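Local atomic coordinates of CMP-sialic acid transporter 1 (Zea mays, PDB entry 6I1R), a protein that probably carries CMP-sialic acid from the cytoplasm into the Golgi in exchange for CMP. Residues A8-T11 / I12-S16; L135-G138 / T139-Q143; L271-M274 / V275-Y279. The protein carries 5 engineered substitutions. All blocks are in the same frame, centred on the assembly; numbering follows the deposited sequence.

Interaction 1: A8-T11 / I12-S16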
loop_
_atom_site.group_PDB
_atom_site.type_symbol
_atom_site.label_atom_id
_atom_site.label_comp_id
_atom_site.label_asym_id
_atom_site.label_seq_id
_atom_site.Cartn_x
_atom_site.Cartn_y
_atom_site.Cartn_z
ATOM N N ALA B 8 -9.860 -23.877 -17.255
ATOM C CA ALA B 8 -10.928 -23.634 -16.284
ATOM C C ALA B 8 -10.335 -23.539 -14.874
ATOM O O ALA B 8 -10.735 -22.683 -14.083
ATOM C CB ALA B 8 -11.965 -24.728 -16.372
ATOM N N LEU B 9 -9.384 -24.422 -14.572
ATOM C CA LEU B 9 -8.732 -24.452 -13.263
ATOM C C LEU B 9 -7.904 -23.176 -13.068
ATOM O O LEU B 9 -7.876 -22.619 -11.971
ATOM C CB LEU B 9 -7.857 -25.706 -13.164
ATOM C CG LEU B 9 -7.129 -25.912 -11.835
ATOM C CD1 LEU B 9 -8.113 -26.021 -10.678
ATOM C CD2 LEU B 9 -6.238 -27.143 -11.894
ATOM N N LEU B 10 -7.236 -22.723 -14.126
ATOM C CA LEU B 10 -6.478 -21.470 -14.076
ATOM C C LEU B 10 -7.432 -20.311 -13.763
ATOM O O LEU B 10 -7.097 -19.433 -12.976
ATOM C CB LEU B 10 -5.753 -21.250 -15.409
ATOM C CG LEU B 10 -4.951 -19.954 -15.526
ATOM C CD1 LEU B 10 -3.938 -19.828 -14.398
ATOM C CD2 LEU B 10 -4.252 -19.872 -16.875
ATOM N N THR B 11 -8.616 -20.320 -14.373
ATOM C CA THR B 11 -9.631 -19.299 -14.099
ATOM C C THR B 11 -10.012 -19.341 -12.615
ATOM O O THR B 11 -10.019 -18.307 -11.946
ATOM C CB THR B 11 -10.858 -19.475 -15.006
ATOM O OG1 THR B 11 -10.414 -19.394 -16.359
ATOM C CG2 THR B 11 -11.936 -18.443 -14.760
ATOM N N ILE B 12 -10.312 -20.534 -12.105
ATOM C CA ILE B 12 -10.689 -20.693 -10.700
ATOM C C ILE B 12 -9.561 -20.151 -9.810
ATOM O O ILE B 12 -9.826 -19.387 -8.884
ATOM C CB ILE B 12 -11.030 -22.165 -10.375
ATOM C CG1 ILE B 12 -12.322 -22.620 -11.062
ATOM C CG2 ILE B 12 -11.087 -22.398 -8.871
ATOM C CD1 ILE B 12 -13.556 -21.838 -10.663
ATOM N N LEU B 13 -8.317 -20.522 -10.101
ATOM C CA LEU B 13 -7.203 -20.180 -9.208
ATOM C C LEU B 13 -6.720 -18.742 -9.452
ATOM O O LEU B 13 -6.231 -18.114 -8.520
ATOM C CB LEU B 13 -6.066 -21.194 -9.388
ATOM C CG LEU B 13 -6.322 -22.587 -8.808
ATOM C CD1 LEU B 13 -5.137 -23.505 -9.063
ATOM C CD2 LEU B 13 -6.624 -22.521 -7.318
ATOM N N THR B 14 -6.850 -18.202 -10.663
ATOM C CA THR B 14 -6.433 -16.807 -10.909
ATOM C C THR B 14 -7.333 -15.851 -10.110
ATOM O O THR B 14 -6.883 -14.779 -9.698
ATOM C CB THR B 14 -6.431 -16.459 -12.405
ATOM O OG1 THR B 14 -5.476 -17.288 -13.067
ATOM C CG2 THR B 14 -6.085 -15.011 -12.680
ATOM N N SER B 15 -8.591 -16.237 -9.890
ATOM C CA SER B 15 -9.523 -15.421 -9.105
ATOM C C SER B 15 -9.320 -15.670 -7.604
ATOM O O SER B 15 -9.640 -14.806 -6.791
ATOM C CB SER B 15 -10.954 -15.672 -9.515
ATOM O OG SER B 15 -11.457 -16.862 -8.927
ATOM N N SER B 16 -8.810 -16.849 -7.241
ATOM C CA SER B 16 -8.510 -17.169 -5.842
ATOM C C SER B 16 -7.390 -16.258 -5.325
ATOM O O SER B 16 -7.541 -15.615 -4.286
ATOM C CB SER B 16 -8.146 -18.624 -5.673
ATOM O OG SER B 16 -9.270 -19.460 -5.903
#
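Leu10 O is gripped twice by Thr14, through the backbone N-H and through the hydroxyl. Thr14 N lies 2.6 Å from Leu10 O and Thr14 OG1 2.7 Å from the same oxygen. The hydroxyl comes from above the carbonyl plane, 43° out of it, whereas the amide is tilted from that plane only about half as much. Thr14 OG1 reaches back because it stands beside its own backbone N and anti to its carbonyl carbon (chi1 -63°); CG2 takes the position beside the carbonyl carbon. On either side of this double grip the ordinary helical ladder continues: Ile12 N donates to Ala8 O, Leu13 N to Leu9 O at 2.8 Å, and Ser15 N to Thr11 O at 3.2 Å. The stretch is thus one run of alpha-helix 3-24, probably membrane-spanning as in other transporters of the drug/metabolite clan, with threonine and serine hydroxyls folded back onto carbonyls about one turn earlier. Ile12 O takes three donors, the Ser16 N-H and the hydroxyls of Ser15 and Ser16, with Ser15 OG and Ser16 OG each 3.0 Å away. Thr11 OG1 has Ala7 O, its strongest partner, and Ser265 O on helix 259-279 within bonding range, and has one proton to offer them. Apolar contact is looser: Leu9 and Leu13 run side by side, Leu9 CG 4.2 Å from Leu13 CD1. Leu10 packs on Thr246 and Leu253 of helix 234-256, its side chain about 12 Å from bound CMP.

Interaction 2: L135-G138 / T139-Q143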
loop_
_atom_site.group_PDB
_atom_site.type_symbol
_atom_site.label_atom_id
_atom_site.label_comp_id
_atom_site.label_asym_id
_atom_site.label_seq_id
_atom_site.Cartn_x
_atom_site.Cartn_y
_atom_site.Cartn_z
ATOM N N LEU B 135 -13.349 -9.532 -26.542
ATOM C CA LEU B 135 -12.897 -9.887 -25.195
ATOM C C LEU B 135 -12.306 -8.650 -24.508
ATOM O O LEU B 135 -12.661 -8.340 -23.370
ATOM C CB LEU B 135 -11.864 -11.016 -25.274
ATOM C CG LEU B 135 -11.417 -11.589 -23.929
ATOM C CD1 LEU B 135 -12.554 -12.334 -23.246
ATOM C CD2 LEU B 135 -10.211 -12.500 -24.100
ATOM N N ALA B 136 -11.409 -7.960 -25.208
ATOM C CA ALA B 136 -10.770 -6.753 -24.683
ATOM C C ALA B 136 -11.829 -5.684 -24.389
ATOM O O ALA B 136 -11.772 -5.022 -23.354
ATOM C CB ALA B 136 -9.741 -6.248 -25.665
ATOM N N VAL B 137 -12.784 -5.529 -25.301
ATOM C CA VAL B 137 -13.843 -4.531 -25.148
ATOM C C VAL B 137 -14.752 -4.934 -23.977
ATOM O O VAL B 137 -15.176 -4.076 -23.206
ATOM C CB VAL B 137 -14.643 -4.354 -26.455
ATOM C CG1 VAL B 137 -15.887 -3.505 -26.247
ATOM C CG2 VAL B 137 -13.788 -3.771 -27.570
ATOM N N GLY B 138 -15.039 -6.227 -23.845
ATOM C CA GLY B 138 -15.969 -6.729 -22.825
ATOM C C GLY B 138 -15.424 -6.593 -21.414
ATOM O O GLY B 138 -16.178 -6.328 -20.473
ATOM N N THR B 139 -14.115 -6.791 -21.266
ATOM C CA THR B 139 -13.448 -6.691 -19.968
ATOM C C THR B 139 -13.348 -5.217 -19.559
ATOM O O THR B 139 -13.633 -4.860 -18.415
ATOM C CB THR B 139 -12.072 -7.365 -20.013
ATOM O OG1 THR B 139 -11.321 -6.774 -21.074
ATOM C CG2 THR B 139 -12.161 -8.862 -20.218
ATOM N N THR B 140 -12.941 -4.378 -20.507
ATOM C CA THR B 140 -12.920 -2.926 -20.322
ATOM C C THR B 140 -14.300 -2.440 -19.864
ATOM O O THR B 140 -14.395 -1.656 -18.920
ATOM C CB THR B 140 -12.479 -2.220 -21.610
ATOM O OG1 THR B 140 -11.193 -2.728 -21.967
ATOM C CG2 THR B 140 -12.412 -0.714 -21.477
ATOM N N THR B 141 -15.350 -2.926 -20.527
ATOM C CA THR B 141 -16.735 -2.518 -20.249
ATOM C C THR B 141 -17.071 -2.746 -18.768
ATOM O O THR B 141 -17.671 -1.883 -18.133
ATOM C CB THR B 141 -17.721 -3.251 -21.169
ATOM O OG1 THR B 141 -17.543 -2.739 -22.490
ATOM C CG2 THR B 141 -19.169 -3.092 -20.759
ATOM N N SER B 142 -16.683 -3.900 -18.231
ATOM C CA SER B 142 -16.979 -4.249 -16.840
ATOM C C SER B 142 -16.209 -3.341 -15.871
ATOM O O SER B 142 -16.668 -3.093 -14.757
ATOM C CB SER B 142 -16.679 -5.702 -16.576
ATOM O OG SER B 142 -15.307 -5.985 -16.804
ATOM N N GLN B 143 -15.047 -2.850 -16.293
ATOM C CA GLN B 143 -14.189 -2.052 -15.420
ATOM C C GLN B 143 -14.619 -0.578 -15.432
ATOM O O GLN B 143 -14.386 0.124 -14.448
ATOM C CB GLN B 143 -12.726 -2.194 -15.843
ATOM C CG GLN B 143 -12.177 -3.602 -15.654
ATOM C CD GLN B 143 -10.669 -3.636 -15.682
ATOM O OE1 GLN B 143 -10.054 -3.904 -16.711
ATOM N NE2 GLN B 143 -10.058 -3.350 -14.543
#
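Leu135 and Thr139 open a run of threonine hydroxyls bonded back to main-chain carbonyls, on the last turns of alpha-helix 126-143 in the helical bundle of this nucleotide-sugar transporter. Leu135 O accepts the backbone N-H of Thr139 at 3.0 Å from Thr139 N. The hydroxyl of Thr139 also lies near this oxygen, but Thr139 OG1 is a similar 2.9 Å from Ala136 O, and its one proton is not settled between the two carbonyls; Asn106 OD1, a weak partner, also competes for it. Its chi1 of 56° puts OG1 between the backbone N and the carbonyl carbon, where both carbonyls of the preceding turn come within range. Leu135 itself packs on helices 259-279 and 287-304, among them on Met268 and Cys296.

Ala136 O holds Thr140 by two bonds, with Thr140 OG1 2.7 Å away and Thr140 N 3.1 Å away. The two donors reach it from opposite faces of the carbonyl plane. Thr140 OG1 has a second, weak link to Asn106 ND2, whose firmer partner is Gln143 OE1, so Asn106 meets three polar side chains of this one helix.

Val137 O repeats the pattern with Thr141, whose OG1 is 2.8 Å from it and 36° above the carbonyl plane, while the amide again comes from the other face. In Thr141 (chi1 -70°), and likewise in Thr140, the hydroxyl stands anti to the carbonyl carbon and beside the backbone N, pointing back along the helix. Gly138 O receives a weak bond from Ser142 N, whose side chain turns instead to its own segment: Ser142 OG donates to Thr139 O at 2.6 Å.

Interaction 3: L271-M274 / V275-Y279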
loop_
_atom_site.group_PDB
_atom_site.type_symbol
_atom_site.label_atom_id
_atom_site.label_comp_id
_atom_site.label_asym_id
_atom_site.label_seq_id
_atom_site.Cartn_x
_atom_site.Cartn_y
_atom_site.Cartn_z
ATOM N N LEU B 271 -13.691 -11.423 -14.317
ATOM C CA LEU B 271 -15.149 -11.313 -14.231
ATOM C C LEU B 271 -15.648 -12.072 -12.994
ATOM O O LEU B 271 -16.496 -11.567 -12.260
ATOM C CB LEU B 271 -15.794 -11.866 -15.507
ATOM C CG LEU B 271 -15.651 -10.999 -16.758
ATOM C CD1 LEU B 271 -16.232 -11.711 -17.970
ATOM C CD2 LEU B 271 -16.316 -9.643 -16.570
ATOM N N LEU B 272 -15.118 -13.275 -12.772
ATOM C CA LEU B 272 -15.529 -14.104 -11.635
ATOM C C LEU B 272 -15.230 -13.368 -10.322
ATOM O O LEU B 272 -16.050 -13.386 -9.403
ATOM C CB LEU B 272 -14.798 -15.450 -11.697
ATOM C CG LEU B 272 -15.151 -16.453 -10.599
ATOM C CD1 LEU B 272 -16.630 -16.808 -10.633
ATOM C CD2 LEU B 272 -14.303 -17.709 -10.721
ATOM N N THR B 273 -14.064 -12.727 -10.249
ATOM C CA THR B 273 -13.649 -11.974 -9.057
ATOM C C THR B 273 -14.706 -10.919 -8.703
ATOM O O THR B 273 -15.078 -10.777 -7.538
ATOM C CB THR B 273 -12.273 -11.322 -9.260
ATOM O OG1 THR B 273 -11.286 -12.354 -9.274
ATOM C CG2 THR B 273 -11.923 -10.316 -8.186
ATOM N N MET B 274 -15.169 -10.184 -9.712
ATOM C CA MET B 274 -16.176 -9.138 -9.516
ATOM C C MET B 274 -17.503 -9.759 -9.061
ATOM O O MET B 274 -18.185 -9.196 -8.203
ATOM C CB MET B 274 -16.403 -8.342 -10.806
ATOM C CG MET B 274 -15.372 -7.254 -11.035
ATOM S SD MET B 274 -15.288 -6.737 -12.767
ATOM C CE MET B 274 -14.807 -5.020 -12.580
ATOM N N VAL B 275 -17.865 -10.906 -9.634
ATOM C CA VAL B 275 -19.110 -11.594 -9.269
ATOM C C VAL B 275 -19.004 -12.086 -7.819
ATOM O O VAL B 275 -19.969 -11.982 -7.061
ATOM C CB VAL B 275 -19.435 -12.750 -10.239
ATOM C CG1 VAL B 275 -20.572 -13.624 -9.728
ATOM C CG2 VAL B 275 -19.748 -12.241 -11.638
ATOM N N LEU B 276 -17.843 -12.615 -7.439
ATOM C CA LEU B 276 -17.652 -13.137 -6.080
ATOM C C LEU B 276 -17.566 -11.975 -5.080
ATOM O O LEU B 276 -18.043 -12.097 -3.955
ATOM C CB LEU B 276 -16.392 -14.011 -6.036
ATOM C CG LEU B 276 -16.509 -15.370 -6.729
ATOM C CD1 LEU B 276 -15.153 -16.051 -6.828
ATOM C CD2 LEU B 276 -17.502 -16.271 -6.008
ATOM N N SER B 277 -16.993 -10.847 -5.499
ATOM C CA SER B 277 -16.862 -9.664 -4.635
ATOM C C SER B 277 -18.235 -9.123 -4.208
ATOM O O SER B 277 -18.320 -8.357 -3.248
ATOM C CB SER B 277 -16.054 -8.587 -5.316
ATOM O OG SER B 277 -14.703 -8.992 -5.484
ATOM N N ILE B 278 -19.299 -9.492 -4.921
ATOM C CA ILE B 278 -20.652 -9.033 -4.583
ATOM C C ILE B 278 -21.138 -9.762 -3.321
ATOM O O ILE B 278 -21.770 -9.147 -2.462
ATOM C CB ILE B 278 -21.606 -9.211 -5.787
ATOM C CG1 ILE B 278 -21.370 -8.128 -6.846
ATOM C CG2 ILE B 278 -23.064 -9.247 -5.347
ATOM C CD1 ILE B 278 -21.768 -8.534 -8.245
ATOM N N TYR B 279 -20.839 -11.054 -3.203
ATOM C CA TYR B 279 -21.329 -11.862 -2.081
ATOM C C TYR B 279 -20.421 -11.705 -0.852
ATOM O O TYR B 279 -20.889 -11.852 0.277
ATOM C CB TYR B 279 -21.428 -13.336 -2.485
#
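Val275 directs its N-H to Leu271 O one turn back, Val275 N standing 3.0 Å from it in the carbonyl plane. Its CG2 branch lies beside the backbone N and rests near the same oxygen. Leu276 adds a side-chain contact to its backbone bond: the amide meets Leu272 O at 2.8 Å from Leu276 N, nearly along the C=O axis. The two leucines cross obliquely, with Leu276 CD1 3.8 Å from Leu272 CG. They meet because their first torsions differ, Leu272 CG being anti to its N (chi1 -178°) and so brought forward toward the next turn, Leu276 CG being beside its N and turned back. Leu272 packs on Ser15 and Leu276 on Ile19 of helix 3-24. Ser277 holds Thr273 O from opposite faces of its carbonyl plane: Ser277 OG is 2.7 Å away and 40° above the plane, and Ser277 N 2.8 Å away on the other face. The hydroxyl of Thr273 is used elsewhere, on Ala269 O. Ile278 is held more loosely: its N-H makes weak bonds to Met274 O and Val275 O, while both its side chain and Met274 pack on Leu289 of helix 287-304. This lies in the C-terminal part of helix 259-279, predicted to span the membrane, and a backbone bond joins Ser277 to Val283 in the loop that follows. Leu272 and Leu276 thus form the apolar side-chain contact across the turn, and Ser277, by spending its hydroxyl on a carbonyl of its own helix, probably lowers the cost of a polar group in an apolar bundle.

The three contacts follow in series along the chain, each within a single helix: interaction 1 on helix 3-24, interaction 2 on helix 126-143 and interaction 3 on helix 259-279. Interaction 3 touches both of the others. Its centre is about 13 Å from that of interaction 1, with Thr273 and Leu272 packed on Ser15, and about 15 Å from that of interaction 2, where Met274 and Leu271 meet Ser142. Interactions 1 and 2 do not touch: their centres are about 18 Å apart and their nearest atoms about 10 Å. Helix 259-279 therefore bridges, in this outward-facing state, two helices distant in sequence.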